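Oxysterol-binding protein homolog 3 (Saccharomyces cerevisiae, PDB 4IC4) transfers lipids, including sterols, between membranes, carrying them through the cytosol in the hydrophobic pocket of its OSBP-related domain, which also binds phosphatidylinositol 4-phosphate. Local coordinates at residues I69-L74 with P149-F154; L124-E129 with R322-I327; G247-I252 with A274-H279. All blocks are in the same frame, centred on the assembly; numbering follows the deposited sequence.

Contact 1: residues I69-L74 with P149-F154; sequences ISILQL and PVFAFF
I71 and L72, in the first turn of helix 71-76, pack on F151 and F153 of strand 150-157, joining a short helix to the antiparallel barrel of the OSBP-related domain. Apolar contact dominates. The side chain of I71 crosses F151 at about a right angle. Its chi1 of -63°, measured to CG1, leaves CG2 anti to the backbone N, over one ring face, where it makes a CH-pi contact, with CG2 4.2 Å from the F151 centroid; CD1 of I71 reaches CZ of the same ring. The CD2 branch of L72 approaches F151 obliquely, 3.5 Å from its CD1, and lies 4.0 Å from CZ of F153. One methyl is thus shared by the two rings. No hydrogen bond joins the segments, and three of the four touching residues are buried. Polar contacts concern mainly the start of the helix, where S70 and Q73 form a capping box: S70 N gives a bond of 2.8 Å to Q73 OE1, received on an in-plane lone pair, while the return bond from Q73 N to S70 OG is weak. S70 OG also bonds S321. P119, on strand 118-120 beside I71, follows K118, one of the residues that bind the phosphoinositide. Where helix carbonyl meets ring, L72 O lies at the edge of F153, in the ring plane, 3.5 Å from CE1.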
loop_
_atom_site.group_PDB
_atom_site.type_symbol
_atom_site.label_atom_id
_atom_site.label_comp_id
_atom_site.label_asym_id
_atom_site.label_seq_id
_atom_site.Cartn_x
_atom_site.Cartn_y
_atom_site.Cartn_z
ATOM N N ILE A 69 0.860 11.109 -3.608
ATOM C CA ILE A 69 0.397 9.823 -4.143
ATOM C C ILE A 69 -0.988 9.552 -3.562
ATOM O O ILE A 69 -1.381 10.167 -2.566
ATOM C CB ILE A 69 1.319 8.609 -3.786
ATOM C CG1 ILE A 69 1.425 8.438 -2.271
ATOM C CG2 ILE A 69 2.680 8.759 -4.453
ATOM C CD1 ILE A 69 2.048 7.109 -1.874
ATOM N N SER A 70 -1.741 8.656 -4.197
ATOM C CA SER A 70 -3.075 8.305 -3.712
ATOM C C SER A 70 -2.970 7.063 -2.832
ATOM O O SER A 70 -1.929 6.405 -2.801
ATOM C CB SER A 70 -4.018 8.011 -4.882
ATOM O OG SER A 70 -3.710 6.759 -5.473
ATOM N N ILE A 71 -4.046 6.730 -2.125
ATOM C CA ILE A 71 -4.007 5.547 -1.268
ATOM C C ILE A 71 -3.800 4.284 -2.105
ATOM O O ILE A 71 -3.177 3.327 -1.648
ATOM C CB ILE A 71 -5.294 5.406 -0.431
ATOM C CG1 ILE A 71 -5.425 6.604 0.512
ATOM C CG2 ILE A 71 -5.256 4.101 0.376
ATOM C CD1 ILE A 71 -6.668 6.570 1.380
ATOM N N LEU A 72 -4.318 4.274 -3.331
ATOM C CA LEU A 72 -4.129 3.110 -4.192
ATOM C C LEU A 72 -2.636 2.921 -4.444
ATOM O O LEU A 72 -2.134 1.795 -4.460
ATOM C CB LEU A 72 -4.854 3.297 -5.526
ATOM C CG LEU A 72 -6.383 3.376 -5.473
ATOM C CD1 LEU A 72 -6.923 3.713 -6.862
ATOM C CD2 LEU A 72 -6.953 2.056 -4.981
ATOM N N GLN A 73 -1.926 4.029 -4.642
ATOM C CA GLN A 73 -0.490 3.968 -4.873
ATOM C C GLN A 73 0.243 3.533 -3.595
ATOM O O GLN A 73 1.177 2.730 -3.650
ATOM C CB GLN A 73 0.009 5.327 -5.387
ATOM C CG GLN A 73 -0.524 5.620 -6.794
ATOM C CD GLN A 73 -0.246 7.027 -7.282
ATOM O OE1 GLN A 73 -0.554 8.010 -6.605
ATOM N NE2 GLN A 73 0.325 7.133 -8.480
ATOM N N LEU A 74 -0.194 4.040 -2.443
ATOM C CA LEU A 74 0.423 3.664 -1.173
ATOM C C LEU A 74 0.330 2.158 -0.942
ATOM O O LEU A 74 1.325 1.504 -0.626
ATOM C CB LEU A 74 -0.263 4.374 -0.002
ATOM C CG LEU A 74 0.138 3.812 1.369
ATOM C CD1 LEU A 74 1.591 4.143 1.647
ATOM C CD2 LEU A 74 -0.756 4.388 2.458
ATOM N N PRO A 149 -14.610 3.427 2.766
ATOM C CA PRO A 149 -13.664 3.254 1.662
ATOM C C PRO A 149 -13.210 1.807 1.524
ATOM O O PRO A 149 -12.820 1.171 2.504
ATOM C CB PRO A 149 -12.516 4.174 2.046
ATOM C CG PRO A 149 -12.522 4.086 3.545
ATOM C CD PRO A 149 -14.001 4.208 3.858
ATOM N N VAL A 150 -13.277 1.286 0.305
ATOM C CA VAL A 150 -12.846 -0.077 0.036
ATOM C C VAL A 150 -12.022 -0.045 -1.240
ATOM O O VAL A 150 -12.453 0.502 -2.257
ATOM C CB VAL A 150 -14.038 -1.044 -0.160
ATOM C CG1 VAL A 150 -13.525 -2.447 -0.461
ATOM C CG2 VAL A 150 -14.899 -1.071 1.096
ATOM N N PHE A 151 -10.831 -0.626 -1.173
ATOM C CA PHE A 151 -9.927 -0.669 -2.314
ATOM C C PHE A 151 -9.653 -2.119 -2.694
ATOM O O PHE A 151 -9.388 -2.963 -1.830
ATOM C CB PHE A 151 -8.621 0.043 -1.955
ATOM C CG PHE A 151 -8.821 1.421 -1.399
ATOM C CD1 PHE A 151 -9.155 2.483 -2.235
ATOM C CD2 PHE A 151 -8.699 1.658 -0.034
ATOM C CE1 PHE A 151 -9.365 3.765 -1.718
ATOM C CE2 PHE A 151 -8.908 2.939 0.495
ATOM C CZ PHE A 151 -9.242 3.993 -0.352
ATOM N N ALA A 152 -9.721 -2.411 -3.989
ATOM C CA ALA A 152 -9.485 -3.765 -4.478
ATOM C C ALA A 152 -8.202 -3.812 -5.287
ATOM O O ALA A 152 -7.933 -2.911 -6.088
ATOM C CB ALA A 152 -10.665 -4.228 -5.326
ATOM N N PHE A 153 -7.416 -4.863 -5.068
ATOM C CA PHE A 153 -6.136 -5.049 -5.751
ATOM C C PHE A 153 -5.990 -6.453 -6.314
ATOM O O PHE A 153 -6.421 -7.427 -5.697
ATOM C CB PHE A 153 -4.966 -4.835 -4.781
ATOM C CG PHE A 153 -4.846 -3.437 -4.260
ATOM C CD1 PHE A 153 -3.914 -2.554 -4.800
ATOM C CD2 PHE A 153 -5.678 -2.993 -3.240
ATOM C CE1 PHE A 153 -3.820 -1.244 -4.328
ATOM C CE2 PHE A 153 -5.590 -1.687 -2.765
ATOM C CZ PHE A 153 -4.660 -0.814 -3.313
ATOM N N PHE A 154 -5.372 -6.547 -7.483
ATOM C CA PHE A 154 -5.096 -7.830 -8.113
ATOM C C PHE A 154 -3.728 -7.725 -8.770
ATOM O O PHE A 154 -3.551 -6.967 -9.723
ATOM C CB PHE A 154 -6.150 -8.184 -9.164
ATOM C CG PHE A 154 -5.948 -9.542 -9.790
ATOM C CD1 PHE A 154 -5.741 -10.665 -8.992
ATOM C CD2 PHE A 154 -5.979 -9.700 -11.171
ATOM C CE1 PHE A 154 -5.570 -11.929 -9.564
ATOM C CE2 PHE A 154 -5.811 -10.958 -11.755
ATOM C CZ PHE A 154 -5.606 -12.074 -10.946
#

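Contact 2: residues L124-E129 with R322-I327; sequences LAETFE and RLRPDI
R322 and R324 reach across to strand 127-132 and the residue just before it, tying region 322-327 to the first strand of the barrel of the OSBP-related domain. They end in different ways, one on a backbone carbonyl and an aromatic ring, the other on a carboxylate. R322, extended from CG to NE, meets E129 O end-on: NH1 and NH2 each donate to this one oxygen, both at 2.9 Å, with the oxygen close to the guanidinium plane. The fork, with D320 on NH1, holds the rotation of the group and lays one face against F128, whose CE1 stands 3.1 Å above the R322 guanidinium plane, toward its rim; ring and guanidinium planes are 25° apart. The D320 bond is a salt bridge, which probably offsets the buried positive charge. The carboxylate of E129 turns to Y381 and R385 instead.

R324 bends at chi3 (57°), which turns its guanidinium between two acids. NH1 donates to the syn lone pair of E126 OE2 at 2.9 Å, with the two planar groups steeply inclined, 73° apart. Facing D326, the same guanidinium binds side-on: NE to OD1 at 3.1 Å and NH2 to OD2 at 2.7 Å, each on a syn lone pair. In this buried network S321 OG also bonds E126 OE1, R324 NH1 also donates to N121 O, and E126 OE2 accepts from L123 N. R324 is the N-cap residue of helix 325-331. Its side chain lies about 5 Å from that of E346, which binds the phosphoinositide, and packs on L345 of helix 335-354 and F120 of strand 118-120, while F128 lies against L72, Q73 and S76 of helix 71-76.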
loop_
_atom_site.group_PDB
_atom_site.type_symbol
_atom_site.label_atom_id
_atom_site.label_comp_id
_atom_site.label_asym_id
_atom_site.label_seq_id
_atom_site.Cartn_x
_atom_site.Cartn_y
_atom_site.Cartn_z
ATOM N N LEU A 124 -14.061 7.565 -5.816
ATOM C CA LEU A 124 -14.722 6.312 -6.124
ATOM C C LEU A 124 -14.494 6.070 -7.623
ATOM O O LEU A 124 -14.657 6.980 -8.439
ATOM C CB LEU A 124 -16.218 6.411 -5.826
ATOM C CG LEU A 124 -17.074 5.202 -6.205
ATOM C CD1 LEU A 124 -16.632 3.967 -5.435
ATOM C CD2 LEU A 124 -18.526 5.524 -5.891
ATOM N N ALA A 125 -14.098 4.849 -7.969
ATOM C CA ALA A 125 -13.846 4.448 -9.353
ATOM C C ALA A 125 -12.477 4.875 -9.870
ATOM O O ALA A 125 -12.142 4.626 -11.027
ATOM C CB ALA A 125 -14.954 4.961 -10.277
ATOM N N GLU A 126 -11.694 5.538 -9.025
ATOM C CA GLU A 126 -10.340 5.904 -9.417
ATOM C C GLU A 126 -9.590 4.568 -9.492
ATOM O O GLU A 126 -9.896 3.626 -8.755
ATOM C CB GLU A 126 -9.699 6.812 -8.360
ATOM C CG GLU A 126 -8.242 7.179 -8.634
ATOM C CD GLU A 126 -7.716 8.239 -7.676
ATOM O OE1 GLU A 126 -6.490 8.275 -7.431
ATOM O OE2 GLU A 126 -8.527 9.043 -7.171
ATOM N N THR A 127 -8.606 4.489 -10.376
ATOM C CA THR A 127 -7.836 3.267 -10.538
ATOM C C THR A 127 -6.347 3.559 -10.503
ATOM O O THR A 127 -5.922 4.713 -10.562
ATOM C CB THR A 127 -8.146 2.594 -11.895
ATOM O OG1 THR A 127 -7.909 3.531 -12.956
ATOM C CG2 THR A 127 -9.586 2.120 -11.945
ATOM N N PHE A 128 -5.556 2.510 -10.367
ATOM C CA PHE A 128 -4.117 2.660 -10.420
ATOM C C PHE A 128 -3.527 1.361 -10.912
ATOM O O PHE A 128 -3.691 0.315 -10.290
ATOM C CB PHE A 128 -3.497 3.010 -9.068
ATOM C CG PHE A 128 -1.997 3.087 -9.107
ATOM C CD1 PHE A 128 -1.356 4.044 -9.892
ATOM C CD2 PHE A 128 -1.220 2.178 -8.394
ATOM C CE1 PHE A 128 0.037 4.093 -9.971
ATOM C CE2 PHE A 128 0.174 2.216 -8.464
ATOM C CZ PHE A 128 0.808 3.177 -9.256
ATOM N N GLU A 129 -2.866 1.423 -12.058
ATOM C CA GLU A 129 -2.222 0.246 -12.606
ATOM C C GLU A 129 -0.730 0.388 -12.352
ATOM O O GLU A 129 -0.212 1.502 -12.225
ATOM C CB GLU A 129 -2.450 0.136 -14.117
ATOM C CG GLU A 129 -1.759 1.235 -14.930
ATOM C CD GLU A 129 -1.587 0.867 -16.397
ATOM O OE1 GLU A 129 -0.437 0.894 -16.877
ATOM O OE2 GLU A 129 -2.589 0.559 -17.071
ATOM N N ARG A 322 -2.339 8.593 -11.794
ATOM C CA ARG A 322 -1.311 9.408 -12.443
ATOM C C ARG A 322 -1.912 10.579 -13.211
ATOM O O ARG A 322 -1.195 11.507 -13.587
ATOM C CB ARG A 322 -0.488 8.574 -13.422
ATOM C CG ARG A 322 0.298 7.433 -12.802
ATOM C CD ARG A 322 1.078 6.707 -13.879
ATOM N NE ARG A 322 1.790 5.536 -13.374
ATOM C CZ ARG A 322 1.223 4.363 -13.117
ATOM N NH1 ARG A 322 -0.079 4.187 -13.312
ATOM N NH2 ARG A 322 1.965 3.353 -12.678
ATOM N N LEU A 323 -3.220 10.534 -13.449
ATOM C CA LEU A 323 -3.879 11.595 -14.196
ATOM C C LEU A 323 -4.576 12.619 -13.304
ATOM O O LEU A 323 -5.175 13.577 -13.801
ATOM C CB LEU A 323 -4.870 10.985 -15.197
ATOM C CG LEU A 323 -4.236 10.003 -16.193
ATOM C CD1 LEU A 323 -5.294 9.476 -17.155
ATOM C CD2 LEU A 323 -3.105 10.691 -16.952
ATOM N N ARG A 324 -4.501 12.434 -11.989
ATOM C CA ARG A 324 -5.132 13.384 -11.077
ATOM C C ARG A 324 -4.380 14.706 -11.071
ATOM O O ARG A 324 -3.173 14.753 -10.819
ATOM C CB ARG A 324 -5.217 12.815 -9.659
ATOM C CG ARG A 324 -6.399 11.882 -9.502
ATOM C CD ARG A 324 -6.670 11.494 -8.070
ATOM N NE ARG A 324 -6.896 12.629 -7.180
ATOM C CZ ARG A 324 -7.464 12.509 -5.984
ATOM N NH1 ARG A 324 -7.865 11.316 -5.565
ATOM N NH2 ARG A 324 -7.606 13.562 -5.192
ATOM N N PRO A 325 -5.094 15.805 -11.338
ATOM C CA PRO A 325 -4.478 17.133 -11.371
ATOM C C PRO A 325 -4.011 17.695 -10.042
ATOM O O PRO A 325 -3.018 18.427 -9.993
ATOM C CB PRO A 325 -5.557 17.997 -12.021
ATOM C CG PRO A 325 -6.814 17.356 -11.564
ATOM C CD PRO A 325 -6.514 15.875 -11.719
ATOM N N ASP A 326 -4.715 17.369 -8.964
ATOM C CA ASP A 326 -4.311 17.878 -7.665
ATOM C C ASP A 326 -3.023 17.203 -7.205
ATOM O O ASP A 326 -2.105 17.867 -6.719
ATOM C CB ASP A 326 -5.438 17.712 -6.633
ATOM C CG ASP A 326 -6.011 16.299 -6.572
ATOM O OD1 ASP A 326 -5.742 15.456 -7.458
ATOM O OD2 ASP A 326 -6.773 16.045 -5.615
ATOM N N ILE A 327 -2.940 15.890 -7.384
ATOM C CA ILE A 327 -1.737 15.172 -6.992
ATOM C C ILE A 327 -0.553 15.645 -7.837
ATOM O O ILE A 327 0.546 15.852 -7.318
ATOM C CB ILE A 327 -1.901 13.643 -7.171
ATOM C CG1 ILE A 327 -3.057 13.132 -6.301
ATOM C CG2 ILE A 327 -0.587 12.937 -6.816
ATOM C CD1 ILE A 327 -3.224 11.610 -6.303
#

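Contact 3: residues G247-I252 with A274-H279; sequences GFKVSI and ANETTH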
loop_
_atom_site.group_PDB
_atom_site.type_symbol
_atom_site.label_atom_id
_atom_site.label_comp_id
_atom_site.label_asym_id
_atom_site.label_seq_id
_atom_site.Cartn_x
_atom_site.Cartn_y
_atom_site.Cartn_z
ATOM N N GLY A 247 12.711 -3.993 15.985
ATOM C CA GLY A 247 12.984 -5.416 15.891
ATOM C C GLY A 247 11.765 -6.317 15.941
ATOM O O GLY A 247 10.691 -5.919 16.394
ATOM N N PHE A 248 11.931 -7.544 15.465
ATOM C CA PHE A 248 10.842 -8.509 15.472
ATOM C C PHE A 248 11.393 -9.916 15.303
ATOM O O PHE A 248 12.521 -10.101 14.848
ATOM C CB PHE A 248 9.843 -8.189 14.355
ATOM C CG PHE A 248 10.389 -8.399 12.972
ATOM C CD1 PHE A 248 10.355 -9.656 12.378
ATOM C CD2 PHE A 248 10.949 -7.340 12.268
ATOM C CE1 PHE A 248 10.874 -9.852 11.099
ATOM C CE2 PHE A 248 11.468 -7.524 10.994
ATOM C CZ PHE A 248 11.431 -8.782 10.406
ATOM N N LYS A 249 10.590 -10.901 15.686
ATOM C CA LYS A 249 10.976 -12.300 15.588
ATOM C C LYS A 249 9.898 -13.050 14.822
ATOM O O LYS A 249 8.722 -12.684 14.867
ATOM C CB LYS A 249 11.121 -12.910 16.987
ATOM C CG LYS A 249 12.211 -12.286 17.847
ATOM C CD LYS A 249 13.597 -12.569 17.290
ATOM C CE LYS A 249 14.680 -12.108 18.256
ATOM N NZ LYS A 249 16.048 -12.413 17.756
ATOM N N VAL A 250 10.302 -14.089 14.104
ATOM C CA VAL A 250 9.363 -14.894 13.339
ATOM C C VAL A 250 9.553 -16.359 13.701
ATOM O O VAL A 250 10.668 -16.878 13.653
ATOM C CB VAL A 250 9.583 -14.739 11.820
ATOM C CG1 VAL A 250 8.517 -15.513 11.054
ATOM C CG2 VAL A 250 9.558 -13.267 11.436
ATOM N N SER A 251 8.461 -17.015 14.073
ATOM C CA SER A 251 8.506 -18.427 14.425
ATOM C C SER A 251 7.745 -19.205 13.361
ATOM O O SER A 251 6.535 -19.024 13.195
ATOM C CB SER A 251 7.869 -18.653 15.798
ATOM O OG SER A 251 8.555 -17.928 16.802
ATOM N N ILE A 252 8.460 -20.056 12.633
ATOM C CA ILE A 252 7.859 -20.863 11.578
ATOM C C ILE A 252 7.490 -22.234 12.126
ATOM O O ILE A 252 8.351 -22.966 12.610
ATOM C CB ILE A 252 8.831 -21.048 10.396
ATOM C CG1 ILE A 252 9.224 -19.684 9.820
ATOM C CG2 ILE A 252 8.190 -21.916 9.326
ATOM C CD1 ILE A 252 8.065 -18.897 9.248
ATOM N N ALA A 274 16.836 -12.084 8.778
ATOM C CA ALA A 274 17.698 -13.232 8.545
ATOM C C ALA A 274 17.213 -14.481 9.265
ATOM O O ALA A 274 16.424 -14.406 10.210
ATOM C CB ALA A 274 19.128 -12.907 8.981
ATOM N N ASN A 275 17.682 -15.630 8.794
ATOM C CA ASN A 275 17.348 -16.915 9.393
ATOM C C ASN A 275 18.221 -16.988 10.647
ATOM O O ASN A 275 19.440 -16.883 10.555
ATOM C CB ASN A 275 17.711 -18.039 8.420
ATOM C CG ASN A 275 17.379 -19.413 8.960
ATOM O OD1 ASN A 275 17.821 -19.788 10.044
ATOM N ND2 ASN A 275 16.604 -20.179 8.199
ATOM N N GLU A 276 17.608 -17.153 11.817
ATOM C CA GLU A 276 18.381 -17.198 13.058
ATOM C C GLU A 276 19.338 -18.375 13.187
ATOM O O GLU A 276 20.382 -18.257 13.824
ATOM C CB GLU A 276 17.452 -17.167 14.276
ATOM C CG GLU A 276 16.823 -15.810 14.537
ATOM C CD GLU A 276 16.547 -15.573 16.012
ATOM O OE1 GLU A 276 15.702 -16.287 16.589
ATOM O OE2 GLU A 276 17.186 -14.673 16.598
ATOM N N THR A 277 18.987 -19.507 12.590
ATOM C CA THR A 277 19.843 -20.686 12.667
ATOM C C THR A 277 21.076 -20.566 11.777
ATOM O O THR A 277 22.201 -20.782 12.229
ATOM C CB THR A 277 19.079 -21.963 12.255
ATOM O OG1 THR A 277 17.933 -22.126 13.096
ATOM C CG2 THR A 277 19.981 -23.189 12.393
ATOM N N THR A 278 20.864 -20.210 10.515
ATOM C CA THR A 278 21.960 -20.092 9.560
ATOM C C THR A 278 22.565 -18.697 9.460
ATOM O O THR A 278 23.706 -18.546 9.025
ATOM C CB THR A 278 21.499 -20.503 8.151
ATOM O OG1 THR A 278 20.491 -19.590 7.699
ATOM C CG2 THR A 278 20.919 -21.910 8.167
ATOM N N HIS A 279 21.800 -17.685 9.859
ATOM C CA HIS A 279 22.244 -16.294 9.794
ATOM C C HIS A 279 22.152 -15.783 8.360
ATOM O O HIS A 279 22.658 -14.704 8.045
ATOM C CB HIS A 279 23.684 -16.158 10.298
ATOM C CG HIS A 279 23.828 -16.341 11.776
ATOM N ND1 HIS A 279 22.878 -16.981 12.541
ATOM C CD2 HIS A 279 24.820 -15.988 12.627
ATOM C CE1 HIS A 279 23.278 -17.012 13.800
ATOM N NE2 HIS A 279 24.452 -16.416 13.879
#
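K249 reaches E276 in a salt bridge at the protein surface, the single close contact between strand 247-253 and the turn that follows strand 272-275. From G247 the first segment runs as a regular strand, its backbone bonded to D236 at this first residue. F248 pairs through its backbone with G267, and its ring packs on F235 and on I103 of helix 94-104, on the buried side. At K249 the side chain emerges on the exposed side. A bend at chi2 (-67°) folds the chain before it extends again, and NZ arrives 2.8 Å from E276 OE2. The ammonium approaches from above the carboxylate plane, 47° out of it, and its grip is one-sided, since NZ lies 4.1 Å from E276 OE1. The CB of E276 points toward the strand and the two side chains cross at about a right angle, both resting on A266. V250 returns to the buried face, touching L265 and I103; S251 bonds its backbone to H232, and I252 again packs inward, against I95 and S99 of helix 94-104. N275, just before E276, shapes the turn: its OD1 accepts from T278 N at 3.1 Å, an Asx motif, while H279 N bonds N275 O. The CA atoms of K249 and E276 are 9.2 Å apart because strand 263-268 runs between strands 247-253 and 272-275, pairing antiparallel with both: an ion pair from a strand to the turn after the next strand but one, bridging the middle strand of an antiparallel meander in the barrel wall.

In the fold
Contacts 1 and 2 are buried neighbours, their centres about 10 Å apart, and they touch directly: L72 CD1 lies 3.5 Å from E126 O, and Q73 NE2 lies 3.4 Å from F128 CE1. Both join helical segments to adjoining parts of the barrel, and their chain segments alternate in sequence. Their chemistry differs: contact 1 is aliphatic and aromatic packing, whereas contact 2 buries arginines with acids and a carbonyl, close to the phosphoinositide-binding E346. Contact 3 is a surface ion pair on the opposite side of the chain's centre from contact 2, about 39 Å from it between centres, and nested in sequence inside the loop that contact 2 closes.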